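Local coordinates for peptidase S8 and S53, subtilisin, kexin, sedolisin (Mycobacterium smegmatis, PDB 4KG7), which is a subtilisin-like serine protease, the mycosin MycP3 of the ESX-3 type VII secretion system, and probably cleaves proteins at the cell membrane, at residues A[181-195]-A[245-257]. Residues are numbered along the deposited sequence; the frame is centred on the assembly and turned at random.
Sequences VTCLPADRTIDQSVL and GVTSVSIPSWWQP
T182 and I251 face each other as a hydrogen-bonded pair in a two-stranded antiparallel ribbon, 182-185 with 248-251, just beyond the C-terminal end of strand 175-178 of the parallel sheet of the subtilisin fold. The ribbon illustrates how a small sheet divides its two faces between different tasks. Just before it, the side chain of V181 lies about 6 Å from that of S319, the predicted charge-relay serine. Paired bonds run T182 N to I251 O and I251 N to T182 O, then L184 N to V249 O and V249 N to L184 O; A186 N to T247 O (2.9 Å) continues the ladder beyond the last bridge. C183, P185, S248 and S250 occupy one face, where C183 SG is joined to C227 in a disulfide, S248 OG accepts from the N of E228, and S250 OG bonds to A214 O.

The other face is densely filled. I251 reaches L184 CD1 through CD1, while its CG2 meets L195 CD2 at 3.6 Å; helix 150-170 packs against L184 and L195 from outside the pair. CG2 of T189 presses on CG2 of V249 at only 3.4 Å, closer than normal methyl contact, and V249 CG1 sits over the centre of the W254 ring. Toward the 3-10 segment 186-187 the packing thins: A186 CB still meets V246 O, but the exposed D187 and R188 make no contact with 245-257.

At the far end of the packed face, Q192 stands at the N-cap position of helix 193-205. Its chain, extended beyond CG (chi2 -179°), brings OE1 to the NE1 edges of both W254 and W255, with NE2 against I251 CD1 (3.4 Å). OE1 takes both N-H donors from the same face of the amide. W255 NE1 donates at 2.9 Å, its N-H line bent to 139°. The bond from W254 NE1 is straighter, with the oxygen in the W254 ring plane.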
ATOM      1  N   VAL A 181      -7.298   1.271  -0.223  1.00  8.53           N
ATOM      2  CA  VAL A 181      -7.682   2.679  -0.109  1.00  8.75           C
ATOM      3  C   VAL A 181      -9.171   2.768   0.190  1.00  9.34           C
ATOM      4  O   VAL A 181      -9.985   2.061  -0.423  1.00  9.81           O
ATOM      5  CB  VAL A 181      -7.451   3.413  -1.455  1.00  8.91           C
ATOM      6  CG1 VAL A 181      -7.895   4.865  -1.419  1.00  9.37           C
ATOM      7  CG2 VAL A 181      -5.994   3.323  -1.862  1.00  8.53           C
ATOM      8  N   THR A 182      -9.531   3.667   1.093  1.00  9.58           N
ATOM      9  CA  THR A 182     -10.898   4.093   1.300  1.00 10.27           C
ATOM     10  C   THR A 182     -10.982   5.596   1.063  1.00 10.61           C
ATOM     11  O   THR A 182     -10.128   6.339   1.544  1.00 10.20           O
ATOM     12  CB  THR A 182     -11.365   3.771   2.734  1.00 10.75           C
ATOM     13  OG1 THR A 182     -11.252   2.354   2.929  1.00 11.41           O
ATOM     14  CG2 THR A 182     -12.795   4.249   2.986  1.00 11.60           C
ATOM     15  N   CYS A 183     -12.004   6.049   0.339  1.00 11.35           N
ATOM     16  CA  CYS A 183     -12.198   7.465   0.119  1.00 12.16           C
ATOM     17  C   CYS A 183     -13.527   7.886   0.689  1.00 13.06           C
ATOM     18  O   CYS A 183     -14.471   7.086   0.716  1.00 13.11           O
ATOM     19  CB  CYS A 183     -12.157   7.817  -1.361  1.00 12.59           C
ATOM     20  SG  CYS A 183     -10.478   7.681  -2.075  1.00 12.77           S
ATOM     21  N   LEU A 184     -13.578   9.118   1.196  1.00 14.00           N
ATOM     22  CA  LEU A 184     -14.829   9.723   1.638  1.00 15.71           C
ATOM     23  C   LEU A 184     -14.955  11.118   1.074  1.00 16.21           C
ATOM     24  O   LEU A 184     -13.970  11.820   0.907  1.00 15.38           O
ATOM     25  CB  LEU A 184     -14.873   9.819   3.163  1.00 16.68           C
ATOM     26  CG  LEU A 184     -15.353   8.550   3.878  1.00 17.42           C
ATOM     27  CD1 LEU A 184     -15.294   8.773   5.375  1.00 17.82           C
ATOM     28  CD2 LEU A 184     -16.761   8.176   3.453  1.00 18.28           C
ATOM     29  N   PRO A 185     -16.181  11.544   0.788  1.00 17.74           N
ATOM     30  CA  PRO A 185     -16.298  12.919   0.369  1.00 18.68           C
ATOM     31  C   PRO A 185     -15.906  13.845   1.528  1.00 19.56           C
ATOM     32  O   PRO A 185     -16.110  13.511   2.702  1.00 18.68           O
ATOM     33  CB  PRO A 185     -17.787  13.052  -0.004  1.00 19.75           C
ATOM     34  CG  PRO A 185     -18.459  11.943   0.699  1.00 19.86           C
ATOM     35  CD  PRO A 185     -17.471  10.831   0.788  1.00 18.48           C
ATOM     36  N   ALA A 186     -15.331  14.993   1.189  1.00 20.99           N
ATOM     37  CA  ALA A 186     -14.812  15.930   2.174  1.00 22.95           C
ATOM     38  C   ALA A 186     -15.922  16.426   3.091  1.00 26.34           C
ATOM     39  O   ALA A 186     -15.719  16.496   4.297  1.00 27.54           O
ATOM     40  CB  ALA A 186     -14.109  17.092   1.490  1.00 23.40           C
ATOM     41  N   ASP A 187     -17.098  16.702   2.533  1.00 29.90           N
ATOM     42  CA  ASP A 187     -18.251  17.126   3.347  1.00 34.81           C
ATOM     43  C   ASP A 187     -18.805  16.036   4.286  1.00 37.08           C
ATOM     44  O   ASP A 187     -19.637  16.338   5.145  1.00 38.94           O
ATOM     45  CB  ASP A 187     -19.373  17.724   2.468  1.00 36.94           C
ATOM     46  CG  ASP A 187     -20.075  16.691   1.581  1.00 37.87           C
ATOM     47  OD1 ASP A 187     -19.613  15.541   1.479  1.00 38.14           O
ATOM     48  OD2 ASP A 187     -21.111  17.047   0.971  1.00 40.83           O
ATOM     49  N   ARG A 188     -18.353  14.788   4.127  1.00 39.19           N
ATOM     50  CA  ARG A 188     -18.765  13.685   5.005  1.00 42.31           C
ATOM     51  C   ARG A 188     -17.580  12.851   5.493  1.00 41.96           C
ATOM     52  O   ARG A 188     -17.649  11.621   5.510  1.00 43.52           O
ATOM     53  CB  ARG A 188     -19.779  12.774   4.301  1.00 45.13           C
ATOM     54  CG  ARG A 188     -21.055  13.482   3.863  1.00 48.59           C
ATOM     55  CD  ARG A 188     -21.822  12.684   2.823  1.00 51.81           C
ATOM     56  NE  ARG A 188     -22.817  13.518   2.145  1.00 56.29           N
ATOM     57  CZ  ARG A 188     -24.004  13.866   2.650  1.00 58.79           C
ATOM     58  NH1 ARG A 188     -24.390  13.457   3.859  1.00 59.62           N
ATOM     59  NH2 ARG A 188     -24.822  14.636   1.932  1.00 60.76           N
ATOM     60  N   THR A 189     -16.490  13.512   5.884  1.00 42.63           N
ATOM     61  CA  THR A 189     -15.412  12.832   6.614  1.00 42.20           C
ATOM     62  C   THR A 189     -15.587  13.045   8.120  1.00 42.98           C
ATOM     63  O   THR A 189     -15.521  14.178   8.618  1.00 46.74           O
ATOM     64  CB  THR A 189     -14.002  13.290   6.194  1.00 41.14           C
ATOM     65  OG1 THR A 189     -13.829  14.679   6.492  1.00 44.56           O
ATOM     66  CG2 THR A 189     -13.784  13.057   4.722  1.00 40.15           C
ATOM     67  N   ILE A 190     -15.807  11.938   8.826  1.00 40.72           N
ATOM     68  CA  ILE A 190     -16.071  11.943  10.261  1.00 39.27           C
ATOM     69  C   ILE A 190     -14.728  11.887  10.983  1.00 35.28           C
ATOM     70  O   ILE A 190     -13.705  11.579  10.384  1.00 34.84           O
ATOM     71  CB  ILE A 190     -16.959  10.731  10.676  1.00 40.54           C
ATOM     72  CG1 ILE A 190     -18.180  10.596   9.748  1.00 42.20           C
ATOM     73  CG2 ILE A 190     -17.435  10.852  12.123  1.00 41.76           C
ATOM     74  CD1 ILE A 190     -18.984  11.872   9.582  1.00 42.76           C
ATOM     75  N   ASP A 191     -14.749  12.216  12.263  1.00 31.75           N
ATOM     76  CA  ASP A 191     -13.598  12.070  13.137  1.00 27.73           C
ATOM     77  C   ASP A 191     -12.831  10.778  12.911  1.00 23.35           C
ATOM     78  O   ASP A 191     -13.382   9.687  12.981  1.00 23.26           O
ATOM     79  CB  ASP A 191     -14.047  12.112  14.590  1.00 28.96           C
ATOM     80  CG  ASP A 191     -12.885  12.005  15.537  1.00 29.72           C
ATOM     81  OD1 ASP A 191     -12.198  13.035  15.739  1.00 32.17           O
ATOM     82  OD2 ASP A 191     -12.647  10.892  16.042  1.00 28.40           O
ATOM     83  N   GLN A 192     -11.545  10.916  12.634  1.00 19.31           N
ATOM     84  CA  GLN A 192     -10.652   9.774  12.530  1.00 16.64           C
ATOM     85  C   GLN A 192      -9.597   9.835  13.608  1.00 14.54           C
ATOM     86  O   GLN A 192      -8.451   9.380  13.402  1.00 13.25           O
ATOM     87  CB  GLN A 192      -9.960   9.761  11.180  1.00 16.55           C
ATOM     88  CG  GLN A 192     -10.912   9.610  10.017  1.00 16.97           C
ATOM     89  CD  GLN A 192     -10.193   9.585   8.696  1.00 17.05           C
ATOM     90  OE1 GLN A 192      -8.988   9.355   8.629  1.00 15.45           O
ATOM     91  NE2 GLN A 192     -10.948   9.810   7.614  1.00 17.77           N
ATOM     92  N   SER A 193      -9.949  10.370  14.773  1.00 13.75           N
ATOM     93  CA  SER A 193      -8.964  10.510  15.849  0.50 13.26           C
ATOM     94  C   SER A 193      -8.293   9.181  16.241  1.00 12.38           C
ATOM     95  O   SER A 193      -7.119   9.150  16.541  1.00 11.90           O
ATOM     96  CB  SER A 193      -9.599  11.164  17.077  0.50 13.95           C
ATOM     97  OG  SER A 193     -10.764  10.459  17.472  0.50 14.28           O
ATOM     98  N   VAL A 194      -9.041   8.086  16.247  1.00 11.55           N
ATOM     99  CA  VAL A 194      -8.471   6.794  16.649  1.00 10.70           C
ATOM    100  C   VAL A 194      -7.466   6.298  15.607  1.00  9.69           C
ATOM    101  O   VAL A 194      -6.393   5.795  15.928  1.00  9.47           O
ATOM    102  CB  VAL A 194      -9.562   5.746  16.966  1.00 10.99           C
ATOM    103  CG1 VAL A 194      -8.934   4.387  17.265  1.00 10.69           C
ATOM    104  CG2 VAL A 194     -10.369   6.218  18.157  1.00 11.58           C
ATOM    105  N   LEU A 195      -7.829   6.416  14.339  1.00  9.10           N
ATOM    106  CA  LEU A 195      -6.907   6.039  13.263  1.00  8.35           C
ATOM    107  C   LEU A 195      -5.659   6.921  13.277  1.00  8.11           C
ATOM    108  O   LEU A 195      -4.525   6.427  13.146  1.00  7.54           O
ATOM    109  CB  LEU A 195      -7.623   6.120  11.890  1.00  8.38           C
ATOM    110  CG  LEU A 195      -6.761   5.785  10.654  1.00  8.04           C
ATOM    111  CD1 LEU A 195      -6.153   4.377  10.703  1.00  7.71           C
ATOM    112  CD2 LEU A 195      -7.579   5.956   9.388  1.00  8.30           C
ATOM    113  N   GLY A 245      -9.027  22.909  -1.272  1.00 13.77           N
ATOM    114  CA  GLY A 245      -9.858  22.478  -2.381  1.00 13.36           C
ATOM    115  C   GLY A 245     -10.241  21.013  -2.378  1.00 12.62           C
ATOM    116  O   GLY A 245     -10.963  20.575  -3.256  1.00 12.60           O
ATOM    117  N   VAL A 246      -9.778  20.236  -1.405  1.00 11.93           N
ATOM    118  CA  VAL A 246     -10.036  18.791  -1.421  1.00 11.40           C
ATOM    119  C   VAL A 246     -11.526  18.484  -1.368  1.00 11.73           C
ATOM    120  O   VAL A 246     -12.243  19.052  -0.543  1.00 12.40           O
ATOM    121  CB  VAL A 246      -9.314  18.093  -0.258  1.00 10.98           C
ATOM    122  CG1 VAL A 246      -9.808  16.671  -0.069  1.00 10.72           C
ATOM    123  CG2 VAL A 246      -7.825  18.092  -0.561  1.00 10.54           C
ATOM    124  N   THR A 247     -11.973  17.596  -2.260  1.00 11.53           N
ATOM    125  CA  THR A 247     -13.348  17.113  -2.274  1.00 11.84           C
ATOM    126  C   THR A 247     -13.443  15.621  -1.938  1.00 11.33           C
ATOM    127  O   THR A 247     -14.527  15.156  -1.569  1.00 11.59           O
ATOM    128  CB  THR A 247     -14.008  17.343  -3.645  1.00 12.38           C
ATOM    129  OG1 THR A 247     -13.296  16.614  -4.667  1.00 12.44           O
ATOM    130  CG2 THR A 247     -14.059  18.798  -4.000  1.00 12.98           C
ATOM    131  N   SER A 248     -12.336  14.883  -2.112  1.00 10.55           N
ATOM    132  CA  SER A 248     -12.326  13.434  -1.918  1.00 10.17           C
ATOM    133  C   SER A 248     -11.112  13.088  -1.085  1.00  9.77           C
ATOM    134  O   SER A 248      -9.982  13.336  -1.515  1.00  9.56           O
ATOM    135  CB  SER A 248     -12.220  12.759  -3.283  1.00  9.93           C
ATOM    136  OG  SER A 248     -12.231  11.346  -3.195  1.00  9.72           O
ATOM    137  N   VAL A 249     -11.362  12.569   0.106  1.00  9.70           N
ATOM    138  CA  VAL A 249     -10.310  12.277   1.088  1.00  9.41           C
ATOM    139  C   VAL A 249      -9.857  10.837   0.936  1.00  8.99           C
ATOM    140  O   VAL A 249     -10.666   9.930   1.042  1.00  9.71           O
ATOM    141  CB  VAL A 249     -10.805  12.513   2.521  1.00  9.70           C
ATOM    142  CG1 VAL A 249      -9.765  12.107   3.554  1.00  9.42           C
ATOM    143  CG2 VAL A 249     -11.185  13.982   2.705  1.00 10.35           C
ATOM    144  N   SER A 250      -8.569  10.654   0.694  1.00  8.40           N
ATOM    145  CA  SER A 250      -8.000   9.317   0.577  1.00  7.96           C
ATOM    146  C   SER A 250      -7.402   8.897   1.919  1.00  7.70           C
ATOM    147  O   SER A 250      -6.570   9.600   2.473  1.00  7.71           O
ATOM    148  CB  SER A 250      -6.918   9.310  -0.486  1.00  7.69           C
ATOM    149  OG  SER A 250      -6.297   8.045  -0.585  1.00  7.38           O
ATOM    150  N   ILE A 251      -7.873   7.770   2.431  1.00  7.70           N
ATOM    151  CA  ILE A 251      -7.576   7.269   3.774  1.00  7.76           C
ATOM    152  C   ILE A 251      -6.774   5.969   3.645  1.00  7.24           C
ATOM    153  O   ILE A 251      -7.192   5.032   2.952  1.00  7.22           O
ATOM    154  CB  ILE A 251      -8.891   7.023   4.548  1.00  8.43           C
ATOM    155  CG1 ILE A 251      -9.779   8.284   4.584  1.00  9.06           C
ATOM    156  CG2 ILE A 251      -8.614   6.571   5.958  1.00  8.53           C
ATOM    157  CD1 ILE A 251     -11.250   7.988   4.723  1.00  9.74           C
ATOM    158  N   PRO A 252      -5.647   5.842   4.377  1.00  6.84           N
ATOM    159  CA  PRO A 252      -5.073   6.761   5.353  1.00  6.89           C
ATOM    160  C   PRO A 252      -4.070   7.802   4.820  1.00  6.73           C
ATOM    161  O   PRO A 252      -3.425   8.495   5.612  1.00  6.75           O
ATOM    162  CB  PRO A 252      -4.376   5.788   6.304  1.00  6.83           C
ATOM    163  CG  PRO A 252      -3.798   4.774   5.370  1.00  6.58           C
ATOM    164  CD  PRO A 252      -4.877   4.581   4.327  1.00  6.69           C
ATOM    165  N   SER A 253      -3.946   7.934   3.502  1.00  6.63           N
ATOM    166  CA  SER A 253      -2.983   8.887   2.911  1.00  6.64           C
ATOM    167  C   SER A 253      -3.036  10.285   3.476  1.00  7.17           C
ATOM    168  O   SER A 253      -2.002  10.944   3.600  1.00  7.05           O
ATOM    169  CB  SER A 253      -3.150   8.982   1.389  1.00  6.54           C
ATOM    170  OG  SER A 253      -2.561   7.878   0.740  1.00  6.29           O
ATOM    171  N   TRP A 254      -4.226  10.784   3.790  1.00  7.67           N
ATOM    172  CA  TRP A 254      -4.301  12.176   4.235  1.00  8.53           C
ATOM    173  C   TRP A 254      -3.677  12.409   5.600  1.00  8.39           C
ATOM    174  O   TRP A 254      -3.435  13.543   5.964  1.00  8.64           O
ATOM    175  CB  TRP A 254      -5.707  12.717   4.123  1.00  9.42           C
ATOM    176  CG  TRP A 254      -6.618  12.341   5.222  1.00 10.31           C
ATOM    177  CD1 TRP A 254      -6.758  11.126   5.821  1.00 10.48           C
ATOM    178  CD2 TRP A 254      -7.549  13.213   5.840  1.00 11.25           C
ATOM    179  NE1 TRP A 254      -7.733  11.195   6.793  1.00 11.21           N
ATOM    180  CE2 TRP A 254      -8.241  12.464   6.817  1.00 11.79           C
ATOM    181  CE3 TRP A 254      -7.884  14.559   5.654  1.00 11.91           C
ATOM    182  CZ2 TRP A 254      -9.244  13.019   7.615  1.00 12.43           C
ATOM    183  CZ3 TRP A 254      -8.877  15.123   6.453  1.00 12.68           C
ATOM    184  CH2 TRP A 254      -9.549  14.348   7.425  1.00 13.09           C
ATOM    185  N   TRP A 255      -3.341  11.328   6.312  1.00  8.05           N
ATOM    186  CA  TRP A 255      -2.707  11.432   7.630  1.00  8.17           C
ATOM    187  C   TRP A 255      -1.213  11.730   7.533  1.00  8.26           C
ATOM    188  O   TRP A 255      -0.381  11.026   8.092  1.00  8.32           O
ATOM    189  CB  TRP A 255      -3.006  10.176   8.491  1.00  8.02           C
ATOM    190  CG  TRP A 255      -4.289  10.292   9.222  1.00  8.29           C
ATOM    191  CD1 TRP A 255      -5.476   9.651   8.962  1.00  8.29           C
ATOM    192  CD2 TRP A 255      -4.531  11.138  10.333  1.00  8.70           C
ATOM    193  NE1 TRP A 255      -6.428  10.039   9.878  1.00  8.75           N
ATOM    194  CE2 TRP A 255      -5.872  10.954  10.733  1.00  8.97           C
ATOM    195  CE3 TRP A 255      -3.723  12.010  11.062  1.00  8.97           C
ATOM    196  CZ2 TRP A 255      -6.425  11.656  11.799  1.00  9.55           C
ATOM    197  CZ3 TRP A 255      -4.270  12.698  12.130  1.00  9.58           C
ATOM    198  CH2 TRP A 255      -5.602  12.517  12.487  1.00  9.83           C
ATOM    199  N   GLN A 256      -0.880  12.860   6.919  1.00  8.47           N
ATOM    200  CA  GLN A 256       0.451  13.404   6.964  1.00  8.49           C
ATOM    201  C   GLN A 256       0.710  13.895   8.400  1.00  8.73           C
ATOM    202  O   GLN A 256      -0.200  14.418   9.066  1.00  9.10           O
ATOM    203  CB  GLN A 256       0.549  14.543   5.936  1.00  8.90           C
ATOM    204  CG  GLN A 256       0.279  14.064   4.524  1.00  8.81           C
ATOM    205  CD  GLN A 256       1.215  12.962   4.125  1.00  8.66           C
ATOM    206  OE1 GLN A 256       2.419  13.163   4.142  1.00  9.72           O
ATOM    207  NE2 GLN A 256       0.686  11.771   3.901  1.00  8.54           N
ATOM    208  N   PRO A 257       1.951  13.737   8.892  1.00  8.72           N
ATOM    209  CA  PRO A 257       3.157  13.232   8.238  1.00  8.55           C
ATOM    210  C   PRO A 257       3.448  11.754   8.443  1.00  8.28           C
ATOM    211  O   PRO A 257       4.501  11.272   8.031  1.00  9.08           O
ATOM    212  CB  PRO A 257       4.255  14.063   8.896  1.00  8.81           C
ATOM    213  CG  PRO A 257       3.778  14.166  10.290  1.00  9.13           C
ATOM    214  CD  PRO A 257       2.283  14.348  10.188  1.00  9.13           C
TER